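Local coordinates for Serine/threonine-protein kinase Tel1 (Chaetomium thermophilum, PDB 6SKY) that probably phosphorylates serine and threonine residues followed by glutamine, as an ATP-dependent kinase that signals DNA damage to the checkpoint machinery, at residues N1838-I1843 / C1881-V1886; R2225-I2230 / S2250-Q2255; Y2271-L2276 / H2293-F2298. All blocks are in the same frame, centred on the assembly; numbering follows the deposited sequence.

Contact 1 of 3, residues N1838-I1843 / C1881-V1886; sequences NLKLLI and CGMYKV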
loop_
_atom_site.group_PDB
_atom_site.type_symbol
_atom_site.label_atom_id
_atom_site.label_comp_id
_atom_site.label_asym_id
_atom_site.label_seq_id
_atom_site.Cartn_x
_atom_site.Cartn_y
_atom_site.Cartn_z
ATOM N N ASN A 1838 -10.021 48.006 17.898
ATOM C CA ASN A 1838 -11.347 48.293 18.425
ATOM C C ASN A 1838 -12.356 47.232 18.034
ATOM O O ASN A 1838 -13.322 46.994 18.765
ATOM C CB ASN A 1838 -11.844 49.649 17.926
ATOM C CG ASN A 1838 -11.059 50.806 18.485
ATOM O OD1 ASN A 1838 -10.466 50.715 19.552
ATOM N ND2 ASN A 1838 -11.062 51.915 17.765
ATOM N N LEU A 1839 -12.150 46.594 16.889
ATOM C CA LEU A 1839 -13.008 45.493 16.483
ATOM C C LEU A 1839 -12.857 44.312 17.428
ATOM O O LEU A 1839 -13.842 43.641 17.754
ATOM C CB LEU A 1839 -12.678 45.100 15.049
ATOM C CG LEU A 1839 -13.673 44.254 14.273
ATOM C CD1 LEU A 1839 -15.012 44.914 14.257
ATOM C CD2 LEU A 1839 -13.162 44.069 12.880
ATOM N N LYS A 1840 -11.632 44.041 17.881
ATOM C CA LYS A 1840 -11.443 43.029 18.912
ATOM C C LYS A 1840 -12.262 43.339 20.156
ATOM O O LYS A 1840 -12.837 42.438 20.770
ATOM C CB LYS A 1840 -9.974 42.916 19.281
ATOM C CG LYS A 1840 -9.156 42.064 18.362
ATOM C CD LYS A 1840 -7.846 41.724 19.021
ATOM C CE LYS A 1840 -6.871 41.124 18.041
ATOM N NZ LYS A 1840 -7.191 39.711 17.730
ATOM N N LEU A 1841 -12.319 44.606 20.546
ATOM C CA LEU A 1841 -13.059 44.983 21.743
ATOM C C LEU A 1841 -14.557 44.850 21.538
ATOM O O LEU A 1841 -15.278 44.481 22.466
ATOM C CB LEU A 1841 -12.692 46.407 22.139
ATOM C CG LEU A 1841 -13.290 47.003 23.402
ATOM C CD1 LEU A 1841 -12.758 46.299 24.612
ATOM C CD2 LEU A 1841 -12.963 48.458 23.461
ATOM N N LEU A 1842 -15.041 45.127 20.332
ATOM C CA LEU A 1842 -16.452 44.892 20.032
ATOM C C LEU A 1842 -16.803 43.415 20.130
ATOM O O LEU A 1842 -17.834 43.039 20.703
ATOM C CB LEU A 1842 -16.781 45.412 18.642
ATOM C CG LEU A 1842 -17.347 46.815 18.581
ATOM C CD1 LEU A 1842 -17.691 47.133 17.157
ATOM C CD2 LEU A 1842 -18.561 46.897 19.460
ATOM N N ILE A 1843 -15.962 42.560 19.556
ATOM C CA ILE A 1843 -16.211 41.126 19.613
ATOM C C ILE A 1843 -16.180 40.625 21.049
ATOM O O ILE A 1843 -17.013 39.806 21.453
ATOM C CB ILE A 1843 -15.196 40.390 18.729
ATOM C CG1 ILE A 1843 -15.503 40.665 17.265
ATOM C CG2 ILE A 1843 -15.224 38.924 19.007
ATOM C CD1 ILE A 1843 -14.308 40.583 16.395
ATOM N N CYS A 1881 -9.779 39.198 12.612
ATOM C CA CYS A 1881 -8.958 39.503 13.773
ATOM C C CYS A 1881 -8.132 38.322 14.257
ATOM O O CYS A 1881 -7.371 38.476 15.214
ATOM C CB CYS A 1881 -9.838 40.001 14.917
ATOM S SG CYS A 1881 -10.776 41.476 14.538
ATOM N N GLY A 1882 -8.269 37.152 13.643
ATOM C CA GLY A 1882 -7.483 36.006 14.042
ATOM C C GLY A 1882 -8.006 35.240 15.231
ATOM O O GLY A 1882 -7.236 34.530 15.878
ATOM N N MET A 1883 -9.288 35.360 15.544
ATOM C CA MET A 1883 -9.915 34.654 16.654
ATOM C C MET A 1883 -10.779 33.557 16.042
ATOM O O MET A 1883 -11.958 33.761 15.775
ATOM C CB MET A 1883 -10.746 35.599 17.501
ATOM C CG MET A 1883 -10.040 36.855 17.926
ATOM S SD MET A 1883 -11.166 38.193 18.342
ATOM C CE MET A 1883 -11.683 37.736 19.983
ATOM N N TYR A 1884 -10.192 32.387 15.829
ATOM C CA TYR A 1884 -10.858 31.368 15.030
ATOM C C TYR A 1884 -11.836 30.511 15.816
ATOM O O TYR A 1884 -12.829 30.056 15.247
ATOM C CB TYR A 1884 -9.818 30.490 14.347
ATOM C CG TYR A 1884 -8.993 31.266 13.363
ATOM C CD1 TYR A 1884 -9.575 31.826 12.247
ATOM C CD2 TYR A 1884 -7.645 31.457 13.559
ATOM C CE1 TYR A 1884 -8.840 32.540 11.355
ATOM C CE2 TYR A 1884 -6.901 32.173 12.669
ATOM C CZ TYR A 1884 -7.502 32.709 11.569
ATOM O OH TYR A 1884 -6.754 33.427 10.672
ATOM N N LYS A 1885 -11.614 30.294 17.106
ATOM C CA LYS A 1885 -12.610 29.583 17.896
ATOM C C LYS A 1885 -13.828 30.455 18.152
ATOM O O LYS A 1885 -14.965 29.974 18.114
ATOM C CB LYS A 1885 -11.993 29.111 19.201
ATOM C CG LYS A 1885 -10.945 28.055 19.016
ATOM C CD LYS A 1885 -10.110 27.918 20.247
ATOM C CE LYS A 1885 -9.302 26.655 20.209
ATOM N NZ LYS A 1885 -8.612 26.505 18.919
ATOM N N VAL A 1886 -13.611 31.746 18.397
ATOM C CA VAL A 1886 -14.717 32.690 18.491
ATOM C C VAL A 1886 -15.476 32.745 17.176
ATOM O O VAL A 1886 -16.710 32.792 17.152
ATOM C CB VAL A 1886 -14.185 34.073 18.905
ATOM C CG1 VAL A 1886 -15.300 35.036 19.059
ATOM C CG2 VAL A 1886 -13.413 33.971 20.186
#

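Contact 2 of 3, residues R2225-I2230 / S2250-Q2255; sequences RMLQAI and SKIGYQ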
loop_
_atom_site.group_PDB
_atom_site.type_symbol
_atom_site.label_atom_id
_atom_site.label_comp_id
_atom_site.label_asym_id
_atom_site.label_seq_id
_atom_site.Cartn_x
_atom_site.Cartn_y
_atom_site.Cartn_z
ATOM N N ARG A 2225 19.784 -9.900 4.888
ATOM C CA ARG A 2225 21.147 -10.146 4.429
ATOM C C ARG A 2225 22.126 -9.176 5.067
ATOM O O ARG A 2225 23.250 -9.552 5.414
ATOM C CB ARG A 2225 21.220 -10.043 2.914
ATOM C CG ARG A 2225 20.371 -11.026 2.165
ATOM C CD ARG A 2225 20.548 -12.428 2.670
ATOM N NE ARG A 2225 19.689 -13.353 1.943
ATOM C CZ ARG A 2225 19.373 -14.569 2.365
ATOM N NH1 ARG A 2225 18.590 -15.342 1.633
ATOM N NH2 ARG A 2225 19.839 -15.011 3.517
ATOM N N MET A 2226 21.706 -7.926 5.244
ATOM C CA MET A 2226 22.554 -6.930 5.883
ATOM C C MET A 2226 22.825 -7.275 7.340
ATOM O O MET A 2226 23.963 -7.162 7.810
ATOM C CB MET A 2226 21.887 -5.572 5.758
ATOM C CG MET A 2226 22.826 -4.430 5.729
ATOM S SD MET A 2226 22.087 -2.986 4.994
ATOM C CE MET A 2226 23.476 -1.884 5.141
ATOM N N LEU A 2227 21.800 -7.710 8.071
ATOM C CA LEU A 2227 22.010 -8.096 9.462
ATOM C C LEU A 2227 22.887 -9.330 9.572
ATOM O O LEU A 2227 23.726 -9.422 10.471
ATOM C CB LEU A 2227 20.677 -8.342 10.152
ATOM C CG LEU A 2227 19.774 -7.165 10.479
ATOM C CD1 LEU A 2227 18.532 -7.686 11.102
ATOM C CD2 LEU A 2227 20.469 -6.222 11.405
ATOM N N GLN A 2228 22.711 -10.298 8.676
ATOM C CA GLN A 2228 23.564 -11.479 8.712
ATOM C C GLN A 2228 25.006 -11.140 8.381
ATOM O O GLN A 2228 25.923 -11.776 8.903
ATOM C CB GLN A 2228 23.040 -12.532 7.753
ATOM C CG GLN A 2228 21.787 -13.205 8.214
ATOM C CD GLN A 2228 21.173 -14.042 7.145
ATOM O OE1 GLN A 2228 21.454 -13.860 5.971
ATOM N NE2 GLN A 2228 20.333 -14.975 7.537
ATOM N N ALA A 2229 25.231 -10.156 7.513
ATOM C CA ALA A 2229 26.592 -9.702 7.263
ATOM C C ALA A 2229 27.185 -9.023 8.488
ATOM O O ALA A 2229 28.370 -9.194 8.779
ATOM C CB ALA A 2229 26.615 -8.762 6.068
ATOM N N ILE A 2230 26.388 -8.229 9.204
ATOM C CA ILE A 2230 26.860 -7.672 10.472
ATOM C C ILE A 2230 27.267 -8.787 11.417
ATOM O O ILE A 2230 28.285 -8.699 12.105
ATOM C CB ILE A 2230 25.788 -6.785 11.125
ATOM C CG1 ILE A 2230 25.465 -5.581 10.271
ATOM C CG2 ILE A 2230 26.252 -6.305 12.460
ATOM C CD1 ILE A 2230 24.351 -4.801 10.839
ATOM N N SER A 2250 18.512 -12.236 17.872
ATOM C CA SER A 2250 17.065 -12.320 17.977
ATOM C C SER A 2250 16.376 -11.419 16.962
ATOM O O SER A 2250 15.281 -11.741 16.499
ATOM C CB SER A 2250 16.623 -11.987 19.392
ATOM O OG SER A 2250 16.849 -10.632 19.685
ATOM N N LYS A 2251 17.008 -10.316 16.570
ATOM C CA LYS A 2251 16.468 -9.503 15.488
ATOM C C LYS A 2251 16.489 -10.255 14.165
ATOM O O LYS A 2251 15.507 -10.230 13.413
ATOM C CB LYS A 2251 17.266 -8.215 15.385
ATOM C CG LYS A 2251 16.623 -7.130 14.597
ATOM C CD LYS A 2251 17.545 -5.954 14.563
ATOM C CE LYS A 2251 16.887 -4.760 13.946
ATOM N NZ LYS A 2251 15.781 -4.268 14.794
ATOM N N ILE A 2252 17.599 -10.931 13.861
ATOM C CA ILE A 2252 17.651 -11.753 12.657
ATOM C C ILE A 2252 16.596 -12.842 12.712
ATOM O O ILE A 2252 15.928 -13.121 11.716
ATOM C CB ILE A 2252 19.049 -12.362 12.456
ATOM C CG1 ILE A 2252 20.122 -11.294 12.395
ATOM C CG2 ILE A 2252 19.084 -13.133 11.180
ATOM C CD1 ILE A 2252 21.484 -11.862 12.328
ATOM N N GLY A 2253 16.439 -13.487 13.865
ATOM C CA GLY A 2253 15.453 -14.548 13.977
ATOM C C GLY A 2253 14.038 -14.063 13.757
ATOM O O GLY A 2253 13.250 -14.711 13.068
ATOM N N TYR A 2254 13.698 -12.911 14.325
ATOM C CA TYR A 2254 12.370 -12.350 14.126
ATOM C C TYR A 2254 12.127 -12.018 12.662
ATOM O O TYR A 2254 11.071 -12.339 12.106
ATOM C CB TYR A 2254 12.198 -11.108 14.991
ATOM C CG TYR A 2254 11.022 -10.275 14.592
ATOM C CD1 TYR A 2254 11.188 -9.134 13.839
ATOM C CD2 TYR A 2254 9.744 -10.641 14.949
ATOM C CE1 TYR A 2254 10.126 -8.388 13.458
ATOM C CE2 TYR A 2254 8.672 -9.896 14.571
ATOM C CZ TYR A 2254 8.869 -8.768 13.826
ATOM O OH TYR A 2254 7.798 -8.006 13.439
ATOM N N GLN A 2255 13.090 -11.367 12.018
ATOM C CA GLN A 2255 12.880 -10.979 10.631
ATOM C C GLN A 2255 12.847 -12.181 9.701
ATOM O O GLN A 2255 12.115 -12.169 8.713
ATOM C CB GLN A 2255 13.951 -9.991 10.205
ATOM C CG GLN A 2255 13.831 -8.681 10.907
ATOM C CD GLN A 2255 14.754 -7.650 10.366
ATOM O OE1 GLN A 2255 14.762 -6.515 10.814
ATOM N NE2 GLN A 2255 15.545 -8.030 9.398
#

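Contact 3 of 3, residues Y2271-L2276 / H2293-F2298; sequences YLEPAL and HQFAVF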
loop_
_atom_site.group_PDB
_atom_site.type_symbol
_atom_site.label_atom_id
_atom_site.label_comp_id
_atom_site.label_asym_id
_atom_site.label_seq_id
_atom_site.Cartn_x
_atom_site.Cartn_y
_atom_site.Cartn_z
ATOM N N TYR A 2271 19.263 -19.131 15.389
ATOM C CA TYR A 2271 19.122 -17.763 15.864
ATOM C C TYR A 2271 18.598 -17.651 17.280
ATOM O O TYR A 2271 18.999 -16.740 17.995
ATOM C CB TYR A 2271 18.213 -16.979 14.927
ATOM C CG TYR A 2271 18.726 -16.936 13.522
ATOM C CD1 TYR A 2271 19.965 -16.398 13.242
ATOM C CD2 TYR A 2271 17.982 -17.437 12.478
ATOM C CE1 TYR A 2271 20.444 -16.365 11.973
ATOM C CE2 TYR A 2271 18.454 -17.405 11.205
ATOM C CZ TYR A 2271 19.684 -16.867 10.960
ATOM O OH TYR A 2271 20.164 -16.829 9.682
ATOM N N LEU A 2272 17.715 -18.541 17.706
ATOM C CA LEU A 2272 17.090 -18.360 19.007
ATOM C C LEU A 2272 17.855 -19.046 20.128
ATOM O O LEU A 2272 18.066 -18.451 21.192
ATOM C CB LEU A 2272 15.649 -18.856 18.960
ATOM C CG LEU A 2272 14.758 -18.103 17.979
ATOM C CD1 LEU A 2272 13.370 -18.622 18.055
ATOM C CD2 LEU A 2272 14.764 -16.627 18.262
ATOM N N GLU A 2273 18.293 -20.269 19.917
ATOM C CA GLU A 2273 19.075 -20.942 20.941
ATOM C C GLU A 2273 20.479 -20.354 21.041
ATOM O O GLU A 2273 21.008 -20.230 22.152
ATOM C CB GLU A 2273 19.126 -22.439 20.670
ATOM C CG GLU A 2273 17.787 -23.104 20.816
ATOM C CD GLU A 2273 17.811 -24.546 20.382
ATOM O OE1 GLU A 2273 18.900 -25.044 20.030
ATOM O OE2 GLU A 2273 16.738 -25.185 20.391
ATOM N N PRO A 2274 21.124 -19.982 19.929
ATOM C CA PRO A 2274 22.330 -19.159 20.060
ATOM C C PRO A 2274 22.115 -17.879 20.839
ATOM O O PRO A 2274 23.016 -17.465 21.565
ATOM C CB PRO A 2274 22.706 -18.886 18.606
ATOM C CG PRO A 2274 22.289 -20.079 17.922
ATOM C CD PRO A 2274 21.013 -20.514 18.562
ATOM N N ALA A 2275 20.954 -17.238 20.729
ATOM C CA ALA A 2275 20.724 -16.011 21.480
ATOM C C ALA A 2275 20.623 -16.292 22.973
ATOM O O ALA A 2275 21.245 -15.601 23.792
ATOM C CB ALA A 2275 19.468 -15.314 20.975
ATOM N N LEU A 2276 19.851 -17.311 23.349
ATOM C CA LEU A 2276 19.789 -17.666 24.762
ATOM C C LEU A 2276 21.152 -18.070 25.295
ATOM O O LEU A 2276 21.457 -17.825 26.464
ATOM C CB LEU A 2276 18.787 -18.790 24.999
ATOM C CG LEU A 2276 17.348 -18.374 25.296
ATOM C CD1 LEU A 2276 16.614 -18.038 24.032
ATOM C CD2 LEU A 2276 16.639 -19.483 26.022
ATOM N N HIS A 2293 11.067 -13.249 25.520
ATOM C CA HIS A 2293 9.784 -13.042 24.868
ATOM C C HIS A 2293 9.817 -13.516 23.425
ATOM O O HIS A 2293 8.855 -14.124 22.946
ATOM C CB HIS A 2293 9.395 -11.575 24.934
ATOM C CG HIS A 2293 8.076 -11.280 24.305
ATOM N ND1 HIS A 2293 6.880 -11.601 24.903
ATOM C CD2 HIS A 2293 7.764 -10.701 23.124
ATOM C CE1 HIS A 2293 5.885 -11.228 24.121
ATOM N NE2 HIS A 2293 6.395 -10.683 23.033
ATOM N N GLN A 2294 10.910 -13.241 22.716
ATOM C CA GLN A 2294 11.092 -13.755 21.365
ATOM C C GLN A 2294 10.901 -15.261 21.317
ATOM O O GLN A 2294 10.125 -15.783 20.509
ATOM C CB GLN A 2294 12.490 -13.387 20.885
ATOM C CG GLN A 2294 12.700 -13.475 19.411
ATOM C CD GLN A 2294 11.928 -12.431 18.692
ATOM O OE1 GLN A 2294 12.050 -11.244 18.983
ATOM N NE2 GLN A 2294 11.101 -12.855 17.755
ATOM N N PHE A 2295 11.610 -15.976 22.183
ATOM C CA PHE A 2295 11.563 -17.428 22.136
ATOM C C PHE A 2295 10.194 -17.962 22.538
ATOM O O PHE A 2295 9.702 -18.927 21.946
ATOM C CB PHE A 2295 12.652 -18.002 23.028
ATOM C CG PHE A 2295 13.051 -19.382 22.665
ATOM C CD1 PHE A 2295 12.663 -19.931 21.473
ATOM C CD2 PHE A 2295 13.799 -20.139 23.520
ATOM C CE1 PHE A 2295 13.024 -21.204 21.141
ATOM C CE2 PHE A 2295 14.159 -21.409 23.190
ATOM C CZ PHE A 2295 13.772 -21.941 22.003
ATOM N N ALA A 2296 9.559 -17.351 23.538
ATOM C CA ALA A 2296 8.241 -17.810 23.963
ATOM C C ALA A 2296 7.200 -17.608 22.874
ATOM O O ALA A 2296 6.378 -18.491 22.626
ATOM C CB ALA A 2296 7.821 -17.085 25.231
ATOM N N VAL A 2297 7.216 -16.454 22.214
ATOM C CA VAL A 2297 6.263 -16.207 21.141
ATOM C C VAL A 2297 6.510 -17.145 19.969
ATOM O O VAL A 2297 5.563 -17.632 19.343
ATOM C CB VAL A 2297 6.324 -14.732 20.722
ATOM C CG1 VAL A 2297 5.535 -14.509 19.471
ATOM C CG2 VAL A 2297 5.776 -13.880 21.826
ATOM N N PHE A 2298 7.776 -17.443 19.666
ATOM C CA PHE A 2298 8.076 -18.426 18.629
ATOM C C PHE A 2298 7.485 -19.791 18.960
ATOM O O PHE A 2298 6.787 -20.390 18.137
ATOM C CB PHE A 2298 9.583 -18.530 18.432
ATOM C CG PHE A 2298 10.000 -19.616 17.492
ATOM C CD1 PHE A 2298 9.985 -19.412 16.131
ATOM C CD2 PHE A 2298 10.421 -20.837 17.971
ATOM C CE1 PHE A 2298 10.365 -20.402 15.279
ATOM C CE2 PHE A 2298 10.798 -21.828 17.118
ATOM C CZ PHE A 2298 10.772 -21.609 15.774
#

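Contact 1 of 3, residues N1838-I1843 / C1881-V1886
C1881 pushes its thiol against helix 1836-1849, where SG lies 3.9 Å from CD2 of L1839 and 4.1 Å from CD1 of I1843, two side chains one turn apart on that helix. The same residue offers its carbonyl to K1840: NZ donates to C1881 O over 2.8 Å, tilted 24° from the carbonyl plane. The K1840 chain is extended as far as CE and bends at chi4 (-76°), which brings the ammonium group to that oxygen. The bond lands where helix 1871-1880 has just ended, and a positive charge there would probably complement the negative end of the helix dipole. G1882 then takes a positive phi and closes a Schellman motif, turning the chain toward M1883, the N-cap residue of the next helix. M1883 runs past I1843 in the opposite direction, and its CE methyl sits 3.9 Å from CG2 of I1843. Meanwhile the methylene CG of M1883 lies beside NZ of K1840. In the first turn of the new helix, V1886 brings CG1 to the same CG2 of I1843, also at 3.9 Å. The junction between helices 1871-1880 and 1884-1898 is thus packed on helix 1836-1849, which also meets helix 1762-1771 through N1838 and L1842, while V1886 touches P2732 of helix 2732-2755 in the kinase region.

Contact 2 of 3, residues R2225-I2230 / S2250-Q2255
Near-antiparallel packing of two successive FAT-domain helices, 2220-2232 and 2245-2259, brings L2227 against K2251, I2252 and Q2255. The axes of the two short segments come within 9.9 Å, at 155°, and no hydrogen bond joins the segments, so side-chain packing does the work. L2227 points toward the partner helix. Its CB meets CG1 of I2252 at 3.7 Å, and CD1 of I2252 reaches on to the backbone carbonyl of L2227. Farther out, CD1 of L2227 has two neighbours: the aliphatic part of K2251, with CD at 4.0 Å, and the carboxamide of Q2255, whose NE2 is 3.5 Å away. The leucine crosses the extended glutamine at about a right angle, and the amide nitrogen is hydrogen-bonded to S2223 OG, which ties Q2255 back to the helix it packs on. Consecutive antiparallel helices of this kind build the alpha solenoid of the PIKK family, and the FAT domain belongs to the TPR clan. At one flank, Q2228 lays its CG 4.0 Å from CG2 of I2252, on the branch that stands anti to the isoleucine's backbone N. The oxygen of its amide is held within its own helix: R2225 NH2 donates to Q2228 OE1 over 3.2 Å, in the carbonyl plane on a lone pair; NE2 makes a weak bond to the hydroxyl of Y2271. R2225 also packs on A1937 of the second subunit.

Contact 3 of 3, residues Y2271-L2276 / H2293-F2298
An antiparallel helix pair of the FAT-domain solenoid, 2264-2279 with 2286-2303, meets here through L2272 and two phenylalanines. The axes of the short segments approach to 10.3 Å at 146°, and the contact is apolar. L2272 does most of the work with its CD1 methyl, which lies over one face of the F2298 ring in a CH-pi contact, 3.9 Å from the centroid and 24° off the normal. That methyl also touches F2295, 3.7 Å from CD1 of the ring, so it sits in the corner formed by the two aromatics. The other branch, CD2 of L2272, meets CG of Q2294 at 3.9 Å, the two side chains crossing roughly at a right angle. F2295 has CG anti to its backbone nitrogen (chi1 -157°), which sends the ring across to the partner helix. There L2276 CD1 approaches CD2 of the ring at 3.5 Å, while the methylene CG of E2273 lies near CZ; the E2273 carboxylate is bonded within its own helix to Q2268. Helix 2264-2279 is kinked at P2274, and P2274 and A2275 rest on L2249 of helix 2245-2259. Helix 2286-2303 is backed in turn by the long helix 2348-2387, through F2295 and A2296 on N2380.

Along the chain the three contacts come in series, and contact 1 stands apart: its centre is 59 Å from that of contact 2 and 63 Å from that of contact 3, on the opposite side of the chain's centre. Contacts 2 and 3 are neighbours, 13 Å between centres, and all four of their segments belong to the FAT region, into which segment 1881-1886 of contact 1 also falls. They join four helices that succeed one another in the chain, 2220-2232, 2245-2259, 2264-2279 and 2286-2303; the middle two bridge the contacts, with Y2271 packed on I2252 and G2253. Together they form a continuous solenoid segment, whereas contact 1 links helices close to the kinase region.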